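Long-range contacts in nonribosomal peptide synthase (Streptomyces sp. MJ635-86F5, PDB 5JJP), which probably activates aliphatic beta-amino acids by ATP-dependent adenylation for nonribosomal peptide assembly: residues K195-S200 with A331-A336; D290-L295 with Q317-G322; G311-L316 with D344-D349; Y357-A362 with L385-L390. One frame throughout, in Å; residues are numbered along the deposited sequence.

Interaction 1 (K195-S200 with A331-A336)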
loop_
_atom_site.group_PDB
_atom_site.type_symbol
_atom_site.label_atom_id
_atom_site.label_comp_id
_atom_site.label_asym_id
_atom_site.label_seq_id
_atom_site.Cartn_x
_atom_site.Cartn_y
_atom_site.Cartn_z
ATOM N N LYS A 195 -15.607 7.525 0.723
ATOM C CA LYS A 195 -15.493 7.314 -0.725
ATOM C C LYS A 195 -14.590 6.123 -1.060
ATOM O O LYS A 195 -13.621 5.827 -0.359
ATOM C CB LYS A 195 -14.916 8.542 -1.379
ATOM C CG LYS A 195 -15.862 9.706 -1.450
ATOM C CD LYS A 195 -15.226 10.800 -2.279
ATOM C CE LYS A 195 -15.749 12.188 -1.929
ATOM N NZ LYS A 195 -14.668 13.183 -2.201
ATOM N N GLY A 196 -14.920 5.434 -2.138
ATOM C CA GLY A 196 -14.247 4.216 -2.503
ATOM C C GLY A 196 -13.213 4.536 -3.575
ATOM O O GLY A 196 -13.556 4.741 -4.733
ATOM N N VAL A 197 -11.947 4.543 -3.198
ATOM C CA VAL A 197 -10.881 4.783 -4.138
ATOM C C VAL A 197 -10.613 3.506 -4.937
ATOM O O VAL A 197 -10.260 2.480 -4.364
ATOM C CB VAL A 197 -9.614 5.266 -3.400
ATOM C CG1 VAL A 197 -8.406 5.325 -4.345
ATOM C CG2 VAL A 197 -9.879 6.616 -2.806
ATOM N N VAL A 198 -10.739 3.590 -6.249
ATOM C CA VAL A 198 -10.615 2.440 -7.105
ATOM C C VAL A 198 -9.231 2.498 -7.742
ATOM O O VAL A 198 -8.938 3.418 -8.479
ATOM C CB VAL A 198 -11.680 2.437 -8.234
ATOM C CG1 VAL A 198 -11.536 1.231 -9.136
ATOM C CG2 VAL A 198 -13.089 2.499 -7.640
ATOM N N MET A 199 -8.383 1.500 -7.447
ATOM C CA MET A 199 -7.024 1.473 -8.033
ATOM C C MET A 199 -6.889 0.360 -9.060
ATOM O O MET A 199 -7.147 -0.784 -8.748
ATOM C CB MET A 199 -5.989 1.273 -6.936
ATOM C CG MET A 199 -4.573 1.515 -7.389
ATOM S SD MET A 199 -4.264 3.222 -7.935
ATOM C CE MET A 199 -4.437 4.041 -6.338
ATOM N N SER A 200 -6.472 0.685 -10.272
ATOM C CA SER A 200 -6.246 -0.319 -11.302
ATOM C C SER A 200 -4.911 -1.069 -11.052
ATOM O O SER A 200 -4.043 -0.604 -10.321
ATOM C CB SER A 200 -6.210 0.341 -12.695
ATOM O OG SER A 200 -4.987 1.043 -12.950
ATOM N N ALA A 331 -1.238 10.275 -0.945
ATOM C CA ALA A 331 -2.520 9.800 -0.522
ATOM C C ALA A 331 -2.929 8.490 -1.173
ATOM O O ALA A 331 -2.323 8.000 -2.139
ATOM C CB ALA A 331 -3.569 10.861 -0.816
ATOM N N THR A 332 -4.011 7.941 -0.649
ATOM C CA THR A 332 -4.602 6.757 -1.227
ATOM C C THR A 332 -4.836 6.830 -2.725
ATOM O O THR A 332 -4.734 5.822 -3.428
ATOM C CB THR A 332 -5.930 6.483 -0.557
ATOM O OG1 THR A 332 -5.712 6.464 0.854
ATOM C CG2 THR A 332 -6.495 5.128 -1.016
ATOM N N GLU A 333 -5.198 8.019 -3.206
ATOM C CA GLU A 333 -5.512 8.169 -4.603
ATOM C C GLU A 333 -4.366 7.848 -5.507
ATOM O O GLU A 333 -4.612 7.624 -6.702
ATOM C CB GLU A 333 -6.057 9.562 -4.906
ATOM C CG GLU A 333 -7.541 9.743 -4.516
ATOM C CD GLU A 333 -7.738 10.144 -3.041
ATOM O OE1 GLU A 333 -6.777 10.030 -2.238
ATOM O OE2 GLU A 333 -8.849 10.631 -2.711
ATOM N N SER A 334 -3.136 7.874 -5.013
ATOM C CA SER A 334 -1.978 7.448 -5.839
ATOM C C SER A 334 -1.063 6.440 -5.131
ATOM O O SER A 334 0.000 6.070 -5.652
ATOM C CB SER A 334 -1.118 8.627 -6.272
ATOM O OG SER A 334 -0.626 9.309 -5.138
ATOM N N MET A 335 -1.538 5.965 -3.985
ATOM C CA MET A 335 -0.732 5.280 -2.962
ATOM C C MET A 335 0.281 6.183 -2.321
ATOM O O MET A 335 0.263 6.332 -1.117
ATOM C CB MET A 335 -0.089 3.993 -3.478
ATOM C CG MET A 335 0.618 3.244 -2.355
ATOM S SD MET A 335 0.781 1.470 -2.659
ATOM C CE MET A 335 -0.730 0.807 -1.924
ATOM N N ALA A 336 1.149 6.796 -3.127
ATOM C CA ALA A 336 2.066 7.834 -2.678
ATOM C C ALA A 336 2.474 8.638 -3.886
ATOM O O ALA A 336 2.095 8.301 -5.007
ATOM C CB ALA A 336 3.310 7.257 -1.989
#

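Interaction 2 (D290-L295 with Q317-G322)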
loop_
_atom_site.group_PDB
_atom_site.type_symbol
_atom_site.label_atom_id
_atom_site.label_comp_id
_atom_site.label_asym_id
_atom_site.label_seq_id
_atom_site.Cartn_x
_atom_site.Cartn_y
_atom_site.Cartn_z
ATOM N N ASP A 290 17.227 3.402 25.260
ATOM C CA ASP A 290 18.406 2.562 25.152
ATOM C C ASP A 290 18.166 1.365 24.270
ATOM O O ASP A 290 19.053 0.953 23.530
ATOM C CB ASP A 290 18.866 2.063 26.516
ATOM C CG ASP A 290 19.457 3.173 27.378
ATOM O OD1 ASP A 290 19.948 4.180 26.818
ATOM O OD2 ASP A 290 19.443 3.025 28.622
ATOM N N LEU A 291 16.973 0.789 24.337
ATOM C CA LEU A 291 16.664 -0.324 23.433
ATOM C C LEU A 291 16.554 0.136 21.966
ATOM O O LEU A 291 16.995 -0.570 21.046
ATOM C CB LEU A 291 15.405 -1.046 23.895
ATOM C CG LEU A 291 15.508 -1.694 25.300
ATOM C CD1 LEU A 291 14.177 -2.324 25.680
ATOM C CD2 LEU A 291 16.619 -2.727 25.338
ATOM N N VAL A 292 16.023 1.334 21.751
ATOM C CA VAL A 292 15.962 1.901 20.398
ATOM C C VAL A 292 17.374 2.039 19.834
ATOM O O VAL A 292 17.671 1.567 18.742
ATOM C CB VAL A 292 15.240 3.265 20.386
ATOM C CG1 VAL A 292 15.418 3.965 19.050
ATOM C CG2 VAL A 292 13.763 3.077 20.714
ATOM N N ALA A 293 18.238 2.688 20.598
ATOM C CA ALA A 293 19.663 2.815 20.270
ATOM C C ALA A 293 20.338 1.503 20.021
ATOM O O ALA A 293 21.316 1.448 19.313
ATOM C CB ALA A 293 20.404 3.561 21.398
ATOM N N GLY A 294 19.805 0.439 20.586
ATOM C CA GLY A 294 20.397 -0.899 20.436
ATOM C C GLY A 294 19.895 -1.719 19.268
ATOM O O GLY A 294 20.297 -2.879 19.129
ATOM N N LEU A 295 19.029 -1.133 18.428
ATOM C CA LEU A 295 18.533 -1.823 17.204
ATOM C C LEU A 295 19.610 -1.941 16.116
ATOM O O LEU A 295 19.585 -1.232 15.099
ATOM C CB LEU A 295 17.315 -1.111 16.622
ATOM C CG LEU A 295 16.082 -1.099 17.521
ATOM C CD1 LEU A 295 15.116 -0.044 17.010
ATOM C CD2 LEU A 295 15.432 -2.451 17.536
ATOM N N GLN A 317 17.000 10.482 15.061
ATOM C CA GLN A 317 18.322 10.453 14.417
ATOM C C GLN A 317 19.452 10.276 15.423
ATOM O O GLN A 317 20.405 9.524 15.190
ATOM C CB GLN A 317 18.585 11.741 13.665
ATOM C CG GLN A 317 17.755 11.928 12.433
ATOM C CD GLN A 317 18.105 13.201 11.689
ATOM O OE1 GLN A 317 18.104 14.309 12.256
ATOM N NE2 GLN A 317 18.413 13.056 10.406
ATOM N N GLY A 318 19.354 11.017 16.521
ATOM C CA GLY A 318 20.319 10.948 17.629
ATOM C C GLY A 318 20.486 9.575 18.243
ATOM O O GLY A 318 21.590 9.136 18.514
ATOM N N LEU A 319 19.384 8.860 18.409
ATOM C CA LEU A 319 19.461 7.489 18.897
ATOM C C LEU A 319 19.893 6.497 17.815
ATOM O O LEU A 319 20.426 5.443 18.144
ATOM C CB LEU A 319 18.110 7.047 19.451
ATOM C CG LEU A 319 17.540 7.846 20.617
ATOM C CD1 LEU A 319 16.088 7.446 20.875
ATOM C CD2 LEU A 319 18.402 7.635 21.850
ATOM N N LEU A 320 19.656 6.825 16.545
ATOM C CA LEU A 320 19.941 5.902 15.449
ATOM C C LEU A 320 20.827 6.545 14.400
ATOM O O LEU A 320 20.383 6.807 13.298
ATOM C CB LEU A 320 18.632 5.425 14.818
ATOM C CG LEU A 320 17.837 4.476 15.717
ATOM C CD1 LEU A 320 16.433 4.295 15.182
ATOM C CD2 LEU A 320 18.546 3.147 15.893
ATOM N N PRO A 321 22.098 6.811 14.756
ATOM C CA PRO A 321 23.022 7.438 13.792
ATOM C C PRO A 321 23.347 6.498 12.646
ATOM O O PRO A 321 23.352 5.282 12.826
ATOM C CB PRO A 321 24.273 7.707 14.635
ATOM C CG PRO A 321 24.213 6.692 15.746
ATOM C CD PRO A 321 22.766 6.488 16.041
ATOM N N GLY A 322 23.546 7.054 11.470
ATOM C CA GLY A 322 23.883 6.271 10.265
ATOM C C GLY A 322 22.755 5.421 9.680
ATOM O O GLY A 322 23.010 4.453 8.967
#

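Interaction 3 (G311-L316 with D344-D349)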
loop_
_atom_site.group_PDB
_atom_site.type_symbol
_atom_site.label_atom_id
_atom_site.label_comp_id
_atom_site.label_asym_id
_atom_site.label_seq_id
_atom_site.Cartn_x
_atom_site.Cartn_y
_atom_site.Cartn_z
ATOM N N GLY A 311 11.416 17.939 16.365
ATOM C CA GLY A 311 12.168 17.650 17.571
ATOM C C GLY A 311 12.258 16.160 17.798
ATOM O O GLY A 311 13.316 15.646 18.131
ATOM N N ASP A 312 11.139 15.476 17.585
ATOM C CA ASP A 312 11.083 14.036 17.736
ATOM C C ASP A 312 12.045 13.360 16.752
ATOM O O ASP A 312 12.793 12.453 17.107
ATOM C CB ASP A 312 9.637 13.543 17.514
ATOM C CG ASP A 312 8.665 13.922 18.674
ATOM O OD1 ASP A 312 9.096 14.490 19.692
ATOM O OD2 ASP A 312 7.447 13.641 18.550
ATOM N N LEU A 313 12.036 13.832 15.506
ATOM C CA LEU A 313 12.865 13.268 14.447
ATOM C C LEU A 313 14.338 13.388 14.778
ATOM O O LEU A 313 15.086 12.410 14.652
ATOM C CB LEU A 313 12.579 13.975 13.127
ATOM C CG LEU A 313 13.263 13.491 11.840
ATOM C CD1 LEU A 313 13.324 11.975 11.738
ATOM C CD2 LEU A 313 12.485 14.031 10.658
ATOM N N ARG A 314 14.739 14.591 15.194
ATOM C CA ARG A 314 16.112 14.851 15.620
ATOM C C ARG A 314 16.532 13.904 16.743
ATOM O O ARG A 314 17.611 13.325 16.736
ATOM C CB ARG A 314 16.254 16.305 16.111
ATOM C CG ARG A 314 16.235 17.372 15.028
ATOM C CD ARG A 314 16.779 18.723 15.526
ATOM N NE ARG A 314 16.770 19.761 14.492
ATOM C CZ ARG A 314 15.744 20.580 14.215
ATOM N NH1 ARG A 314 14.586 20.487 14.858
ATOM N NH2 ARG A 314 15.847 21.496 13.244
ATOM N N GLU A 315 15.641 13.738 17.703
ATOM C CA GLU A 315 15.868 12.826 18.802
ATOM C C GLU A 315 16.090 11.415 18.240
ATOM O O GLU A 315 17.082 10.743 18.571
ATOM C CB GLU A 315 14.681 12.887 19.763
ATOM C CG GLU A 315 15.038 12.763 21.240
ATOM C CD GLU A 315 13.841 13.037 22.156
ATOM O OE1 GLU A 315 13.756 12.380 23.221
ATOM O OE2 GLU A 315 12.952 13.846 21.781
ATOM N N LEU A 316 15.205 11.000 17.337
ATOM C CA LEU A 316 15.331 9.666 16.676
ATOM C C LEU A 316 16.625 9.487 15.883
ATOM O O LEU A 316 17.304 8.469 16.073
ATOM C CB LEU A 316 14.126 9.354 15.780
ATOM C CG LEU A 316 14.104 7.968 15.107
ATOM C CD1 LEU A 316 13.950 6.862 16.141
ATOM C CD2 LEU A 316 12.970 7.891 14.075
ATOM N N ASP A 344 20.749 14.041 7.473
ATOM C CA ASP A 344 21.369 13.705 8.763
ATOM C C ASP A 344 22.716 14.388 8.840
ATOM O O ASP A 344 23.615 14.079 8.082
ATOM C CB ASP A 344 21.551 12.174 8.953
ATOM C CG ASP A 344 21.987 11.780 10.406
ATOM O OD1 ASP A 344 22.410 10.606 10.641
ATOM O OD2 ASP A 344 21.892 12.638 11.329
ATOM N N PRO A 345 22.866 15.335 9.760
ATOM C CA PRO A 345 21.874 15.770 10.703
ATOM C C PRO A 345 20.921 16.774 10.092
ATOM O O PRO A 345 21.191 17.414 9.070
ATOM C CB PRO A 345 22.722 16.399 11.809
ATOM C CG PRO A 345 23.880 16.987 11.069
ATOM C CD PRO A 345 24.111 16.115 9.869
ATOM N N LEU A 346 19.782 16.883 10.729
ATOM C CA LEU A 346 18.764 17.844 10.359
ATOM C C LEU A 346 19.209 19.227 10.839
ATOM O O LEU A 346 19.449 19.396 12.031
ATOM C CB LEU A 346 17.472 17.410 11.052
ATOM C CG LEU A 346 16.134 17.644 10.384
ATOM C CD1 LEU A 346 16.113 16.929 9.055
ATOM C CD2 LEU A 346 15.030 17.111 11.277
ATOM N N PRO A 347 19.364 20.207 9.929
ATOM C CA PRO A 347 19.786 21.549 10.363
ATOM C C PRO A 347 18.918 22.085 11.487
ATOM O O PRO A 347 17.723 21.820 11.521
ATOM C CB PRO A 347 19.637 22.410 9.093
ATOM C CG PRO A 347 19.739 21.438 7.954
ATOM C CD PRO A 347 19.131 20.149 8.474
ATOM N N ALA A 348 19.540 22.818 12.415
ATOM C CA ALA A 348 18.850 23.297 13.627
ATOM C C ALA A 348 17.784 24.363 13.295
ATOM O O ALA A 348 16.739 24.414 13.919
ATOM C CB ALA A 348 19.857 23.840 14.636
ATOM N N ASP A 349 18.056 25.184 12.286
ATOM C CA ASP A 349 17.129 26.247 11.856
ATOM C C ASP A 349 15.916 25.734 11.052
ATOM O O ASP A 349 14.920 26.438 10.908
ATOM C CB ASP A 349 17.876 27.308 11.022
ATOM C CG ASP A 349 18.671 26.695 9.867
ATOM O OD1 ASP A 349 19.559 25.857 10.152
ATOM O OD2 ASP A 349 18.397 27.035 8.691
#

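Interaction 4 (Y357-A362 with L385-L390)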
loop_
_atom_site.group_PDB
_atom_site.type_symbol
_atom_site.label_atom_id
_atom_site.label_comp_id
_atom_site.label_asym_id
_atom_site.label_seq_id
_atom_site.Cartn_x
_atom_site.Cartn_y
_atom_site.Cartn_z
ATOM N N TYR A 357 10.353 16.375 -4.883
ATOM C CA TYR A 357 9.762 16.211 -6.213
ATOM C C TYR A 357 8.993 14.923 -6.258
ATOM O O TYR A 357 9.329 13.994 -5.544
ATOM C CB TYR A 357 10.840 16.105 -7.296
ATOM C CG TYR A 357 11.855 17.244 -7.339
ATOM C CD1 TYR A 357 11.511 18.476 -7.877
ATOM C CD2 TYR A 357 13.160 17.053 -6.892
ATOM C CE1 TYR A 357 12.413 19.509 -7.933
ATOM C CE2 TYR A 357 14.095 18.069 -6.966
ATOM C CZ TYR A 357 13.711 19.305 -7.474
ATOM O OH TYR A 357 14.617 20.338 -7.549
ATOM N N ALA A 358 7.951 14.858 -7.080
ATOM C CA ALA A 358 7.235 13.602 -7.262
ATOM C C ALA A 358 8.206 12.463 -7.545
ATOM O O ALA A 358 9.294 12.699 -8.001
ATOM C CB ALA A 358 6.245 13.719 -8.389
ATOM N N HIS A 359 7.816 11.228 -7.257
ATOM C CA HIS A 359 8.711 10.057 -7.461
ATOM C C HIS A 359 8.922 9.849 -8.931
ATOM O O HIS A 359 8.192 10.406 -9.758
ATOM C CB HIS A 359 8.149 8.761 -6.858
ATOM C CG HIS A 359 6.840 8.329 -7.453
ATOM N ND1 HIS A 359 6.750 7.710 -8.685
ATOM C CD2 HIS A 359 5.581 8.406 -6.973
ATOM C CE1 HIS A 359 5.484 7.425 -8.937
ATOM N NE2 HIS A 359 4.755 7.828 -7.909
ATOM N N HIS A 360 9.900 9.014 -9.244
ATOM C CA HIS A 360 10.362 8.867 -10.583
ATOM C C HIS A 360 9.146 8.452 -11.455
ATOM O O HIS A 360 8.358 7.546 -11.081
ATOM C CB HIS A 360 11.480 7.855 -10.581
ATOM C CG HIS A 360 12.093 7.661 -11.907
ATOM N ND1 HIS A 360 11.574 6.778 -12.838
ATOM C CD2 HIS A 360 13.154 8.256 -12.492
ATOM C CE1 HIS A 360 12.297 6.844 -13.943
ATOM N NE2 HIS A 360 13.260 7.733 -13.757
ATOM N N GLY A 361 8.971 9.115 -12.595
ATOM C CA GLY A 361 7.834 8.824 -13.459
ATOM C C GLY A 361 6.577 9.662 -13.229
ATOM O O GLY A 361 5.573 9.459 -13.910
ATOM N N ALA A 362 6.615 10.552 -12.248
ATOM C CA ALA A 362 5.485 11.412 -11.920
ATOM C C ALA A 362 5.958 12.837 -11.839
ATOM O O ALA A 362 7.165 13.078 -11.866
ATOM C CB ALA A 362 4.880 11.012 -10.597
ATOM N N LEU A 385 -1.228 16.506 -9.138
ATOM C CA LEU A 385 -0.322 15.372 -9.385
ATOM C C LEU A 385 -0.582 14.755 -10.764
ATOM O O LEU A 385 -1.682 14.341 -11.089
ATOM C CB LEU A 385 -0.480 14.357 -8.289
ATOM C CG LEU A 385 0.308 13.066 -8.386
ATOM C CD1 LEU A 385 1.806 13.225 -8.202
ATOM C CD2 LEU A 385 -0.237 12.153 -7.311
ATOM N N ARG A 386 0.466 14.747 -11.574
ATOM C CA ARG A 386 0.479 14.140 -12.857
ATOM C C ARG A 386 1.243 12.812 -12.670
ATOM O O ARG A 386 2.427 12.812 -12.367
ATOM C CB ARG A 386 1.219 15.056 -13.830
ATOM C CG ARG A 386 1.297 14.560 -15.253
ATOM C CD ARG A 386 2.177 15.457 -16.096
ATOM N NE ARG A 386 1.762 16.864 -16.017
ATOM C CZ ARG A 386 0.851 17.412 -16.829
ATOM N NH1 ARG A 386 0.241 16.703 -17.771
ATOM N NH2 ARG A 386 0.569 18.678 -16.700
ATOM N N SER A 387 0.580 11.684 -12.890
ATOM C CA SER A 387 1.198 10.412 -12.631
ATOM C C SER A 387 0.449 9.240 -13.243
ATOM O O SER A 387 -0.780 9.179 -13.149
ATOM C CB SER A 387 1.236 10.206 -11.105
ATOM O OG SER A 387 1.624 8.876 -10.750
ATOM N N PRO A 388 1.195 8.220 -13.688
ATOM C CA PRO A 388 0.570 6.984 -14.080
ATOM C C PRO A 388 -0.047 6.155 -12.941
ATOM O O PRO A 388 -0.789 5.209 -13.189
ATOM C CB PRO A 388 1.735 6.223 -14.736
ATOM C CG PRO A 388 2.959 6.690 -14.034
ATOM C CD PRO A 388 2.671 8.125 -13.739
ATOM N N ALA A 389 0.263 6.507 -11.708
ATOM C CA ALA A 389 -0.239 5.787 -10.541
ATOM C C ALA A 389 -1.577 6.254 -9.985
ATOM O O ALA A 389 -2.032 5.749 -8.959
ATOM C CB ALA A 389 0.815 5.820 -9.468
ATOM N N LEU A 390 -2.277 7.114 -10.681
ATOM C CA LEU A 390 -3.562 7.592 -10.194
ATOM C C LEU A 390 -4.663 6.545 -10.209
ATOM O O LEU A 390 -4.748 5.686 -11.111
ATOM C CB LEU A 390 -4.018 8.807 -10.991
ATOM C CG LEU A 390 -3.072 10.019 -10.875
ATOM C CD1 LEU A 390 -3.420 11.099 -11.859
ATOM C CD2 LEU A 390 -3.073 10.581 -9.468
#

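Interaction 1 (K195-S200 with A331-A336)
Val197 and Met199, on the strand that closes the A3 signature of adenylate-forming enzymes, pack against Thr332 and Glu333 of the A5 signature, in the loop between strands 324-329 and 338-341. No hydrogen bond spans the pair; the contact is one of van der Waals packing. Val197 points at the loop. With CG1 anti to the backbone N (chi1 171°), it sets CG1 3.8 Å from Thr332 CG2, while its other branch, CG2, lies 4.1 Å from Glu333 CD, the two side chains crossing at about a right angle. An alanine in place of the valine would probably thin the packing, losing the CG1 contacts with the methyl and carbonyl oxygen of Thr332 and depriving the Glu333 carboxylate of one apolar neighbour. Met199 works differently. Its chain bends at both chi2 and chi3, bringing the terminal methyl to the loop backbone, where Met199 CE approaches Thr332 O at 3.4 Å and Glu333 O at 3.6 Å. The methyl thus lies close to two successive carbonyl oxygens. The loop is braced from within, Ser334 N bonding to Ala331 O at 3.0 Å. The Glu333 side chain is engaged elsewhere: its OE2 bonds to the hydroxyl of Tyr394, whose ring also receives Lys195 in a cation-pi contact. Lys195 NZ itself stays 6.4 Å from Glu333 OE2, too far for a salt bridge. Side-by-side A3 and A5 motifs are characteristic of the ANL superfamily, in which both commonly border the nucleotide site, as is probable here.

Interaction 2 (D290-L295 with Q317-G322)
Val292 meets Leu319 and Leu320 where helices 289-293 and 310-319 end, beside the six-stranded mixed sheet. Both helices belong to connections between neighbouring parallel strands, so the contact joins two successive beta-alpha-beta crossovers. Its dense part centres on one methyl. Val292 CG1, held anti to the backbone N (chi1 169°), lies in the fork between the two leucines, 4.0 Å from Leu319 CD1 and equally far from CD1 of Leu320, each leucine crossing the valine at about a right angle. The second branch of Leu320 reaches farther, over the helix backbone, and its CD2 stands 3.4 Å from Val292 O. That oxygen also accepts the amide of Leu295, Leu295 N to Val292 O being 3.0 Å, so the methyl covers a carbonyl already bonded. Leu284 and Ile285 of helix 282-287 continue this apolar patch beyond Val292 and Leu319. Packing slackens toward Leu295, whose CB comes no closer than 4.5 Å to Leu320 CD2, although the residue is buried against helix 259-268. The outer flank, nearer solvent, is built from backbone: the partly exposed Ala293 donates a CA-H...O contact from its CA to Leu319 O at 3.5 Å, with an angle at the hydrogen of 149°. With no conventional hydrogen bond crossing between the segments, cohesion here rests on apolar contact and one weak carbon donor, implying that close fit, more than directed polar bonding, sets the spacing of the helix ends.

Interaction 3 (G311-L316 with D344-D349)
Arg314 reaches from helix 310-319 to the backbone of Pro347, and this polar link supplies the one hydrogen bond between the segments. From Arg314 NH2 to Pro347 O the distance is 2.6 Å, and the bond is fairly straight at 162°. The oxygen lies close to the guanidinium plane, at its edge, whereas the donor stands tilted 19° from the plane of the carbonyl. The chain extended from CG to NE carries the charged group clear of the helix to reach this oxygen. Ala348 O is also near, 3.1 Å from Arg314 NH2, but the angle is too poor for a bond, and a weak one goes on to Leu350 O. Arg314 NE is buried by the contact and has no hydrogen-bonding partner; Leu346 O, 3.7 Å from it, is too distant to serve.

The helix lies in the beta-alpha-beta crossover between parallel strands 300-304 and 324-329, and residues 344-349 belong to the linker that leaves the sheet's last strand, 338-341, passing through a cis peptide before Pro345.

Apolar contact is made nearer the helix, at the base of the arginine chain. Leu346 CD2 sits 3.9 Å from Arg314 CG, the aliphatic stem lying across the leucine, and 4.0 Å from Leu313 CD2. Leu353 covers both leucines from farther along the linker. As for charge, Asp349 OD1 lies 6.5 Å from Arg314 NH2, so any attraction would probably be weak.

Interaction 4 (Y357-A362 with L385-L390)
Ala362, Pro388 and His359 account for much of the surface buried where the loop entering strand 363-367 meets the end of strand 381-386. Ala362 contributes most. Its CB touches Arg386 O at 3.5 Å and Ser387 CB at 3.8 Å, with Leu385 CD1 at a looser 4.5 Å. Within its own loop the same methyl lies over one face of the His359 ring, offset toward the rim. The ring is fixed by a bond from His359 ND1 to His360 O, 2.9 Å, the oxygen near the ring plane but the donor 47° out of the carbonyl plane. At the other nitrogen, His359 NE2 is buried without a hydrogen-bonding partner; Ser387 OG is 4.4 Å away. Pro388 brings its CD to 3.2 Å from Gly361 O, the carbonyl of the third residue of a type II turn from His359 to Ala362. Facing it is a type I turn from Ser387 to Leu390. With OG anti to the backbone N (chi1 170°), Ser387 curls forward to accept Ala389 N at 2.9 Å, an ST turn. An alanine at Ser387 would probably leave the Ala389 amide without this acceptor and the turn freer to shift. Strands 363-367 and 381-386 are antiparallel neighbours, paired next to this contact through Arg386 and Glu363; the type II turn leading into the first and the type I and ST turn leaving the second lie together at the same end of this pair in the five-stranded antiparallel sheet.

Overall arrangement
From the N terminus, the chain opens interaction 1 at 195-200 and closes it only at 331-336, a loop that spans most of the six-stranded sheet. Interaction 2 is nested inside it, joining 290-295 to 317-322. Interaction 3 starts at 311-316, before interaction 2 has closed, and ends at 344-349, so it crosses both earlier contacts; it shares helix 310-319 with interaction 2 and touches it. Interaction 4 follows in series, tying the entry of strand 363-367 to the end of 381-386. It touches interaction 1, their centres about 13 Å apart. The contacts thus form two pairs, one by the three- and five-stranded antiparallel sheets, the other on helices 289-293 and 310-319 and the 344-349 linker.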